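PDB 4HXY: Plm1 from Streptomyces sp. HK803, which probably reduces a beta-keto polyketide intermediate with NADPH, as the ketoreductase of the first module of the phoslactomycin synthase. Local coordinates for residues 183-196 with 207-220. Residues are numbered along the deposited sequence; the frame is centred on the assembly and turned at random.
With NDP (NADPH dihydro-nicotinamide-adenine-dinucleotide phosphate), chain C.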
ATOM      1  N   THR A 183      18.620 -18.436   7.165  1.00 12.98           N
ATOM      2  CA  THR A 183      18.586 -18.364   5.710  1.00 12.02           C
ATOM      3  C   THR A 183      17.208 -18.739   5.170  1.00 10.69           C
ATOM      4  O   THR A 183      16.628 -19.700   5.627  1.00 10.41           O
ATOM      5  CB  THR A 183      19.616 -19.376   5.155  1.00 12.31           C
ATOM      6  OG1 THR A 183      20.921 -19.000   5.622  1.00 15.19           O
ATOM      7  CG2 THR A 183      19.610 -19.405   3.636  1.00 12.90           C
ATOM      8  N   TRP A 184      16.697 -17.995   4.187  1.00  9.68           N
ATOM      9  CA  TRP A 184      15.443 -18.342   3.529  1.00  9.20           C
ATOM     10  C   TRP A 184      15.674 -19.522   2.585  1.00  9.21           C
ATOM     11  O   TRP A 184      16.495 -19.424   1.681  1.00  9.35           O
ATOM     12  CB  TRP A 184      14.893 -17.134   2.751  1.00  9.58           C
ATOM     13  CG  TRP A 184      13.533 -17.367   2.176  1.00 10.59           C
ATOM     14  CD1 TRP A 184      12.480 -18.015   2.765  1.00 12.56           C
ATOM     15  CD2 TRP A 184      13.084 -16.955   0.890  1.00 13.02           C
ATOM     16  NE1 TRP A 184      11.389 -18.015   1.908  1.00 13.71           N
ATOM     17  CE2 TRP A 184      11.742 -17.361   0.762  1.00 12.89           C
ATOM     18  CE3 TRP A 184      13.688 -16.266  -0.164  1.00 14.42           C
ATOM     19  CZ2 TRP A 184      10.997 -17.112  -0.395  1.00 15.63           C
ATOM     20  CZ3 TRP A 184      12.938 -16.030  -1.321  1.00 15.81           C
ATOM     21  CH2 TRP A 184      11.623 -16.453  -1.412  1.00 14.87           C
ATOM     22  N   THR A 185      14.950 -20.616   2.807  1.00  8.80           N
ATOM     23  CA  THR A 185      15.139 -21.859   2.034  1.00  8.73           C
ATOM     24  C   THR A 185      13.789 -22.368   1.551  1.00  8.72           C
ATOM     25  O   THR A 185      13.296 -23.401   2.005  1.00  9.36           O
ATOM     26  CB  THR A 185      15.869 -22.933   2.856  1.00  8.88           C
ATOM     27  OG1 THR A 185      15.141 -23.204   4.059  1.00  9.38           O
ATOM     28  CG2 THR A 185      17.296 -22.512   3.188  1.00 10.24           C
ATOM     29  N   PRO A 186      13.172 -21.638   0.604  1.00  8.12           N
ATOM     30  CA  PRO A 186      11.870 -22.054   0.108  1.00  8.49           C
ATOM     31  C   PRO A 186      11.922 -23.402  -0.597  1.00  9.29           C
ATOM     32  O   PRO A 186      12.885 -23.689  -1.319  1.00  9.77           O
ATOM     33  CB  PRO A 186      11.523 -20.967  -0.913  1.00  8.73           C
ATOM     34  CG  PRO A 186      12.803 -20.398  -1.320  1.00  7.86           C
ATOM     35  CD  PRO A 186      13.683 -20.464  -0.123  1.00  9.44           C
ATOM     36  N   LYS A 187      10.886 -24.190  -0.393  1.00 10.10           N
ATOM     37  CA  LYS A 187      10.835 -25.587  -0.863  1.00 11.61           C
ATOM     38  C   LYS A 187       9.723 -25.803  -1.869  1.00 11.44           C
ATOM     39  O   LYS A 187       8.764 -25.009  -1.961  1.00 12.20           O
ATOM     40  CB  LYS A 187      10.633 -26.512   0.346  1.00 12.70           C
ATOM     41  CG  LYS A 187      11.831 -26.467   1.299  1.00 16.06           C
ATOM     42  CD  LYS A 187      11.536 -27.084   2.631  1.00 19.47           C
ATOM     43  CE  LYS A 187      12.632 -26.745   3.615  1.00 22.94           C
ATOM     44  NZ  LYS A 187      12.682 -25.301   3.991  1.00 24.66           N
ATOM     45  N   GLY A 188       9.835 -26.893  -2.630  1.00 10.76           N
ATOM     46  CA  GLY A 188       8.781 -27.257  -3.561  1.00  9.95           C
ATOM     47  C   GLY A 188       8.728 -26.303  -4.731  1.00  9.46           C
ATOM     48  O   GLY A 188       9.774 -25.923  -5.268  1.00  9.37           O
ATOM     49  N   THR A 189       7.504 -25.918  -5.104  1.00  8.94           N
ATOM     50  CA  THR A 189       7.272 -25.004  -6.222  1.00  9.11           C
ATOM     51  C   THR A 189       7.160 -23.560  -5.728  1.00  9.02           C
ATOM     52  O   THR A 189       6.317 -23.254  -4.866  1.00 10.00           O
ATOM     53  CB  THR A 189       6.010 -25.404  -6.972  1.00  9.37           C
ATOM     54  OG1 THR A 189       6.215 -26.725  -7.515  1.00  9.40           O
ATOM     55  CG2 THR A 189       5.697 -24.447  -8.098  1.00  9.50           C
ATOM     56  N   VAL A 190       8.019 -22.705  -6.281  1.00  8.23           N
ATOM     57  CA  VAL A 190       8.069 -21.281  -5.955  1.00  7.77           C
ATOM     58  C   VAL A 190       7.506 -20.539  -7.159  1.00  8.35           C
ATOM     59  O   VAL A 190       8.020 -20.688  -8.273  1.00  8.84           O
ATOM     60  CB  VAL A 190       9.510 -20.838  -5.677  1.00  7.21           C
ATOM     61  CG1 VAL A 190       9.578 -19.357  -5.323  1.00  6.12           C
ATOM     62  CG2 VAL A 190      10.088 -21.649  -4.527  1.00  7.31           C
ATOM     63  N   LEU A 191       6.433 -19.779  -6.937  1.00  7.53           N
ATOM     64  CA  LEU A 191       5.773 -19.001  -7.983  1.00  7.66           C
ATOM     65  C   LEU A 191       6.123 -17.527  -7.793  1.00  7.73           C
ATOM     66  O   LEU A 191       5.821 -16.950  -6.764  1.00  8.88           O
ATOM     67  CB  LEU A 191       4.262 -19.216  -7.926  1.00  8.18           C
ATOM     68  CG  LEU A 191       3.398 -18.383  -8.874  1.00  9.09           C
ATOM     69  CD1 LEU A 191       3.728 -18.774 -10.318  1.00 10.43           C
ATOM     70  CD2 LEU A 191       1.915 -18.581  -8.543  1.00 12.48           C
ATOM     71  N   ILE A 192       6.744 -16.927  -8.798  1.00  7.58           N
ATOM     72  CA  ILE A 192       7.149 -15.539  -8.727  1.00  7.06           C
ATOM     73  C   ILE A 192       6.369 -14.763  -9.789  1.00  7.36           C
ATOM     74  O   ILE A 192       6.632 -14.892 -10.984  1.00  7.79           O
ATOM     75  CB  ILE A 192       8.670 -15.370  -8.903  1.00  6.71           C
ATOM     76  CG1 ILE A 192       9.447 -16.221  -7.883  1.00  7.23           C
ATOM     77  CG2 ILE A 192       9.048 -13.886  -8.798  1.00  8.42           C
ATOM     78  CD1 ILE A 192      10.968 -16.274  -8.107  1.00  7.95           C
ATOM     79  N   THR A 193       5.375 -13.997  -9.359  1.00  7.06           N
ATOM     80  CA  THR A 193       4.595 -13.211 -10.320  1.00  6.80           C
ATOM     81  C   THR A 193       5.421 -11.972 -10.645  1.00  6.93           C
ATOM     82  O   THR A 193       6.175 -11.477  -9.809  1.00  5.40           O
ATOM     83  CB  THR A 193       3.192 -12.826  -9.791  1.00  7.70           C
ATOM     84  OG1 THR A 193       3.348 -11.795  -8.805  1.00  6.33           O
ATOM     85  CG2 THR A 193       2.421 -14.072  -9.228  1.00  6.39           C
ATOM     86  N   GLY A 194       5.314 -11.474 -11.879  1.00  7.14           N
ATOM     87  CA  GLY A 194       6.274 -10.515 -12.381  1.00  7.52           C
ATOM     88  C   GLY A 194       7.693 -11.077 -12.440  1.00  7.84           C
ATOM     89  O   GLY A 194       8.655 -10.332 -12.350  1.00  7.80           O
ATOM     90  N   GLY A 195       7.803 -12.393 -12.584  1.00  8.65           N
ATOM     91  CA  GLY A 195       9.071 -13.109 -12.397  1.00  8.84           C
ATOM     92  C   GLY A 195      10.116 -12.836 -13.472  1.00  9.51           C
ATOM     93  O   GLY A 195      11.292 -13.017 -13.226  1.00  8.12           O
ATOM     94  N   THR A 196       9.685 -12.366 -14.643  1.00 10.11           N
ATOM     95  CA  THR A 196      10.614 -12.001 -15.721  1.00 10.65           C
ATOM     96  C   THR A 196      10.966 -10.512 -15.690  1.00 11.13           C
ATOM     97  O   THR A 196      11.778 -10.043 -16.491  1.00 11.33           O
ATOM     98  CB  THR A 196      10.028 -12.338 -17.086  1.00 10.65           C
ATOM     99  OG1 THR A 196       8.701 -11.802 -17.185  1.00  9.77           O
ATOM    100  CG2 THR A 196       9.969 -13.877 -17.312  1.00 11.73           C
ATOM    101  N   VAL A 207      16.612 -17.432  -5.159  1.00 10.35           N
ATOM    102  CA  VAL A 207      15.991 -18.721  -4.846  1.00 10.93           C
ATOM    103  C   VAL A 207      16.794 -19.852  -5.472  1.00 11.26           C
ATOM    104  O   VAL A 207      17.083 -20.864  -4.821  1.00 11.38           O
ATOM    105  CB  VAL A 207      14.530 -18.759  -5.341  1.00 10.49           C
ATOM    106  CG1 VAL A 207      13.926 -20.169  -5.178  1.00 11.63           C
ATOM    107  CG2 VAL A 207      13.712 -17.756  -4.593  1.00 11.99           C
ATOM    108  N   ALA A 208      17.161 -19.675  -6.731  1.00 11.42           N
ATOM    109  CA  ALA A 208      17.893 -20.708  -7.470  1.00 12.29           C
ATOM    110  C   ALA A 208      19.238 -21.007  -6.815  1.00 12.90           C
ATOM    111  O   ALA A 208      19.611 -22.176  -6.613  1.00 13.83           O
ATOM    112  CB  ALA A 208      18.077 -20.278  -8.907  1.00 11.42           C
ATOM    113  N   GLU A 209      19.953 -19.946  -6.465  1.00 13.45           N
ATOM    114  CA  GLU A 209      21.251 -20.043  -5.771  1.00 14.41           C
ATOM    115  C   GLU A 209      21.196 -20.819  -4.446  1.00 14.45           C
ATOM    116  O   GLU A 209      22.172 -21.477  -4.047  1.00 15.09           O
ATOM    117  CB  GLU A 209      21.792 -18.628  -5.509  1.00 15.37           C
ATOM    118  CG  GLU A 209      22.403 -17.983  -6.737  1.00 19.21           C
ATOM    119  CD  GLU A 209      22.529 -16.466  -6.617  1.00 24.56           C
ATOM    120  OE1 GLU A 209      22.563 -15.943  -5.478  1.00 27.84           O
ATOM    121  OE2 GLU A 209      22.575 -15.799  -7.677  1.00 27.31           O
ATOM    122  N   GLN A 210      20.071 -20.742  -3.750  1.00 13.78           N
ATOM    123  CA  GLN A 210      19.929 -21.393  -2.462  1.00 13.28           C
ATOM    124  C   GLN A 210      19.894 -22.909  -2.580  1.00 13.24           C
ATOM    125  O   GLN A 210      20.307 -23.638  -1.678  1.00 13.10           O
ATOM    126  CB  GLN A 210      18.651 -20.907  -1.775  1.00 13.49           C
ATOM    127  CG  GLN A 210      18.542 -21.332  -0.351  1.00 14.68           C
ATOM    128  CD  GLN A 210      19.813 -21.044   0.432  1.00 16.90           C
ATOM    129  OE1 GLN A 210      20.330 -19.917   0.396  1.00 20.11           O
ATOM    130  NE2 GLN A 210      20.320 -22.050   1.147  1.00 18.60           N
ATOM    131  N   GLY A 211      19.353 -23.388  -3.683  1.00 13.25           N
ATOM    132  CA  GLY A 211      19.340 -24.825  -3.936  1.00 13.26           C
ATOM    133  C   GLY A 211      18.362 -25.569  -3.052  1.00 13.38           C
ATOM    134  O   GLY A 211      18.561 -26.757  -2.763  1.00 16.10           O
ATOM    135  N   SER A 212      17.312 -24.874  -2.610  1.00 11.06           N
ATOM    136  CA  SER A 212      16.304 -25.453  -1.725  1.00  9.93           C
ATOM    137  C   SER A 212      15.011 -25.884  -2.410  1.00  9.10           C
ATOM    138  O   SER A 212      14.283 -26.719  -1.885  1.00  9.11           O
ATOM    139  CB  SER A 212      15.961 -24.439  -0.619  1.00  9.55           C
ATOM    140  OG  SER A 212      15.542 -23.201  -1.179  1.00  9.47           O
ATOM    141  N   ALA A 213      14.681 -25.260  -3.531  1.00  8.93           N
ATOM    142  CA  ALA A 213      13.413 -25.503  -4.208  1.00  8.39           C
ATOM    143  C   ALA A 213      13.497 -26.624  -5.234  1.00  8.45           C
ATOM    144  O   ALA A 213      14.575 -26.916  -5.763  1.00  8.49           O
ATOM    145  CB  ALA A 213      12.898 -24.219  -4.887  1.00  8.85           C
ATOM    146  N   ASP A 214      12.341 -27.219  -5.534  1.00  8.06           N
ATOM    147  CA  ASP A 214      12.226 -28.177  -6.651  1.00  9.02           C
ATOM    148  C   ASP A 214      11.972 -27.487  -7.994  1.00  9.08           C
ATOM    149  O   ASP A 214      12.514 -27.910  -9.013  1.00  9.16           O
ATOM    150  CB  ASP A 214      11.084 -29.163  -6.393  1.00  9.29           C
ATOM    151  CG  ASP A 214      11.398 -30.181  -5.301  1.00 10.08           C
ATOM    152  OD1 ASP A 214      12.603 -30.452  -5.038  1.00 10.23           O
ATOM    153  OD2 ASP A 214      10.418 -30.705  -4.688  1.00 12.93           O
ATOM    154  N   ARG A 215      11.143 -26.444  -7.995  1.00  9.21           N
ATOM    155  CA  ARG A 215      10.668 -25.789  -9.222  1.00  9.83           C
ATOM    156  C   ARG A 215      10.520 -24.297  -9.004  1.00  9.46           C
ATOM    157  O   ARG A 215       9.973 -23.884  -7.991  1.00  9.89           O
ATOM    158  CB  ARG A 215       9.301 -26.298  -9.627  1.00 10.62           C
ATOM    159  CG  ARG A 215       9.234 -27.733  -9.948  1.00 13.83           C
ATOM    160  CD  ARG A 215       8.011 -27.980 -10.780  1.00 16.75           C
ATOM    161  NE  ARG A 215       7.761 -29.413 -10.883  1.00 19.63           N
ATOM    162  CZ  ARG A 215       6.778 -29.940 -11.591  1.00 19.81           C
ATOM    163  NH1 ARG A 215       5.947 -29.147 -12.272  1.00 19.04           N
ATOM    164  NH2 ARG A 215       6.633 -31.257 -11.614  1.00 20.48           N
ATOM    165  N   ILE A 216      10.987 -23.515  -9.968  1.00  9.25           N
ATOM    166  CA  ILE A 216      10.821 -22.068  -9.947  1.00  9.60           C
ATOM    167  C   ILE A 216      10.002 -21.667 -11.168  1.00 10.06           C
ATOM    168  O   ILE A 216      10.384 -21.960 -12.303  1.00  9.34           O
ATOM    169  CB  ILE A 216      12.178 -21.351  -9.917  1.00  9.99           C
ATOM    170  CG1 ILE A 216      12.950 -21.757  -8.669  1.00 11.44           C
ATOM    171  CG2 ILE A 216      11.986 -19.821  -9.944  1.00 10.72           C
ATOM    172  CD1 ILE A 216      14.411 -21.361  -8.700  1.00 13.94           C
ATOM    173  N   LEU A 217       8.848 -21.060 -10.927  1.00  9.75           N
ATOM    174  CA  LEU A 217       7.946 -20.631 -11.995  1.00 10.60           C
ATOM    175  C   LEU A 217       7.896 -19.104 -12.027  1.00 10.07           C
ATOM    176  O   LEU A 217       7.561 -18.457 -11.022  1.00  9.76           O
ATOM    177  CB  LEU A 217       6.553 -21.189 -11.778  1.00 11.84           C
ATOM    178  CG  LEU A 217       6.336 -22.710 -11.855  1.00 15.11           C
ATOM    179  CD1 LEU A 217       4.867 -22.969 -12.065  1.00 19.22           C
ATOM    180  CD2 LEU A 217       7.125 -23.333 -12.989  1.00 18.97           C
ATOM    181  N   LEU A 218       8.235 -18.547 -13.189  1.00  9.02           N
ATOM    182  CA  LEU A 218       8.248 -17.103 -13.398  1.00  9.60           C
ATOM    183  C   LEU A 218       6.998 -16.772 -14.194  1.00  9.41           C
ATOM    184  O   LEU A 218       6.818 -17.254 -15.323  1.00 11.17           O
ATOM    185  CB  LEU A 218       9.481 -16.667 -14.162  1.00  9.43           C
ATOM    186  CG  LEU A 218      10.845 -17.086 -13.636  1.00 10.27           C
ATOM    187  CD1 LEU A 218      11.891 -16.498 -14.553  1.00 11.63           C
ATOM    188  CD2 LEU A 218      11.090 -16.660 -12.173  1.00  9.89           C
ATOM    189  N   LEU A 219       6.105 -16.001 -13.596  1.00  8.39           N
ATOM    190  CA  LEU A 219       4.802 -15.708 -14.220  1.00  8.61           C
ATOM    191  C   LEU A 219       4.710 -14.239 -14.620  1.00  9.12           C
ATOM    192  O   LEU A 219       4.988 -13.345 -13.820  1.00  8.72           O
ATOM    193  CB  LEU A 219       3.678 -16.050 -13.240  1.00  8.50           C
ATOM    194  CG  LEU A 219       2.231 -15.888 -13.714  1.00  9.69           C
ATOM    195  CD1 LEU A 219       1.307 -16.861 -12.989  1.00 12.00           C
ATOM    196  CD2 LEU A 219       1.768 -14.451 -13.475  1.00 12.29           C
ATOM    197  N   SER A 220       4.296 -14.000 -15.862  1.00  8.31           N
ATOM    198  CA  SER A 220       4.116 -12.633 -16.378  1.00  8.75           C
ATOM    199  C   SER A 220       3.261 -12.769 -17.618  1.00  9.31           C
ATOM    200  O   SER A 220       3.059 -13.879 -18.095  1.00  7.59           O
ATOM    201  CB  SER A 220       5.435 -11.965 -16.670  1.00  8.81           C
ATOM    202  OG  SER A 220       6.116 -12.568 -17.770  1.00  9.65           O
TER
HETATM  203  PA  NDP C 501       9.049  -4.512 -13.723  1.00 12.23           P
HETATM  204  O1A NDP C 501      10.413  -4.829 -14.235  1.00 13.80           O
HETATM  205  O2A NDP C 501       8.134  -3.697 -14.587  1.00 11.30           O
HETATM  206  O5B NDP C 501       8.303  -5.874 -13.350  1.00 11.19           O
HETATM  207  C5B NDP C 501       6.894  -5.912 -13.254  1.00 12.82           C
HETATM  208  C4B NDP C 501       6.429  -7.257 -13.729  1.00 11.40           C
HETATM  209  O4B NDP C 501       5.026  -7.364 -13.601  1.00  8.96           O
HETATM  210  C3B NDP C 501       6.722  -7.504 -15.190  1.00 13.42           C
HETATM  211  O3B NDP C 501       7.343  -8.801 -15.294  1.00 15.33           O
HETATM  212  C2B NDP C 501       5.374  -7.501 -15.874  1.00 10.16           C
HETATM  213  O2B NDP C 501       5.520  -8.371 -16.977  1.00 11.30           O
HETATM  214  C1B NDP C 501       4.498  -8.016 -14.736  1.00  9.11           C
HETATM  215  N9A NDP C 501       3.065  -7.779 -14.860  1.00  7.70           N
HETATM  216  C8A NDP C 501       2.405  -6.576 -14.990  1.00  7.49           C
HETATM  217  N7A NDP C 501       1.080  -6.813 -15.095  1.00  7.76           N
HETATM  218  C5A NDP C 501       0.878  -8.168 -15.005  1.00  7.73           C
HETATM  219  C6A NDP C 501      -0.248  -8.973 -15.033  1.00  6.52           C
HETATM  220  N6A NDP C 501      -1.491  -8.521 -15.166  1.00  6.73           N
HETATM  221  N1A NDP C 501      -0.073 -10.342 -14.932  1.00  7.17           N
HETATM  222  C2A NDP C 501       1.193 -10.892 -14.767  1.00  5.95           C
HETATM  223  N3A NDP C 501       2.316 -10.107 -14.743  1.00  7.42           N
HETATM  224  C4A NDP C 501       2.137  -8.763 -14.853  1.00  8.44           C
HETATM  225  O3  NDP C 501       9.127  -3.749 -12.307  1.00 11.17           O
HETATM  226  PN  NDP C 501      10.081  -4.050 -11.078  1.00 12.40           P
HETATM  227  O1N NDP C 501      10.814  -2.795 -10.801  1.00 15.38           O
HETATM  228  O2N NDP C 501      10.844  -5.308 -11.199  1.00 14.07           O
HETATM  229  O5D NDP C 501       9.061  -4.123  -9.849  1.00 15.12           O
HETATM  230  C5D NDP C 501       8.378  -5.306  -9.524  1.00 14.82           C
HETATM  231  C4D NDP C 501       7.534  -5.044  -8.288  1.00 12.35           C
HETATM  232  O4D NDP C 501       8.308  -4.416  -7.280  1.00 11.63           O
HETATM  233  C3D NDP C 501       6.378  -4.115  -8.574  1.00 12.04           C
HETATM  234  O3D NDP C 501       5.213  -4.643  -8.015  1.00 14.77           O
HETATM  235  C2D NDP C 501       6.737  -2.818  -7.879  1.00 12.84           C
HETATM  236  O2D NDP C 501       5.608  -2.077  -7.464  1.00 14.33           O
HETATM  237  C1D NDP C 501       7.624  -3.299  -6.750  1.00 12.33           C
HETATM  238  N1N NDP C 501       8.606  -2.282  -6.350  1.00 11.07           N
HETATM  239  C2N NDP C 501       9.661  -1.971  -7.161  1.00  9.58           C
HETATM  240  C3N NDP C 501      10.518  -0.904  -6.887  1.00 10.59           C
HETATM  241  C7N NDP C 501      11.702  -0.618  -7.725  1.00 11.03           C
HETATM  242  O7N NDP C 501      12.579   0.316  -7.221  1.00 11.88           O
HETATM  243  N7N NDP C 501      11.945  -1.153  -8.913  1.00 12.14           N
HETATM  244  C4N NDP C 501      10.467  -0.299  -5.510  1.00  9.76           C
HETATM  245  C5N NDP C 501       9.286  -0.717  -4.698  1.00  9.96           C
HETATM  246  C6N NDP C 501       8.424  -1.697  -5.133  1.00 10.14           C
HETATM  247  P2B NDP C 501       4.477  -8.440 -18.188  1.00 13.15           P
HETATM  248  O1X NDP C 501       5.131  -9.362 -19.192  1.00 13.44           O
HETATM  249  O2X NDP C 501       4.233  -7.043 -18.776  1.00 13.76           O
HETATM  250  O3X NDP C 501       3.179  -8.951 -17.715  1.00 10.20           O
HETATM  251  O   HOH W   1      18.542 -17.846   0.247  1.00 43.78           O
HETATM  252  O   HOH W   2      12.110 -28.468  -2.441  1.00 12.56           O
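Leu219 sets its CB against Leu191 CD1 at 4.0 Å, while its CD2 branch reaches the NADPH adenine, 3.8 Å from NDP C2A. With CG anti to the backbone N (chi1 -177°), the side chain runs out to that ring. Leu218, on the other face of the sheet, packs CB over the backbone of Gly195 and sends CD2 to Ile192 CD1. Between the two faces, strands 189-193 and 215-220 run parallel, joined by nearly straight bonds such as Leu217 N to Val190 O, 2.8 Å. At the far end Val207 splits its methyls: CG2 meets Trp184 CZ3 at 3.8 Å, CG1 meets Pro186 CG and Val190 CG2. Gln210 brings CG to 3.5 Å from Trp184 O, and its OE1 shares a water with that carbonyl; OE1 also lies by Thr183 CG2 and NE2 by Thr185 CG2. An alanine here would probably lose the water bridge and leave those methyls without their cover. Ser212 OG donates to Pro186 O at 2.7 Å, tying together the loops before strand 189-193 and after helix 198-210. These three elements form a beta-alpha-beta unit of the ketoreductase domain's Rossmann fold, with strand 270-275 flanking 189-193, strand 242-247 flanking 215-220, and helix 253-265 packed on Leu217 and Leu219.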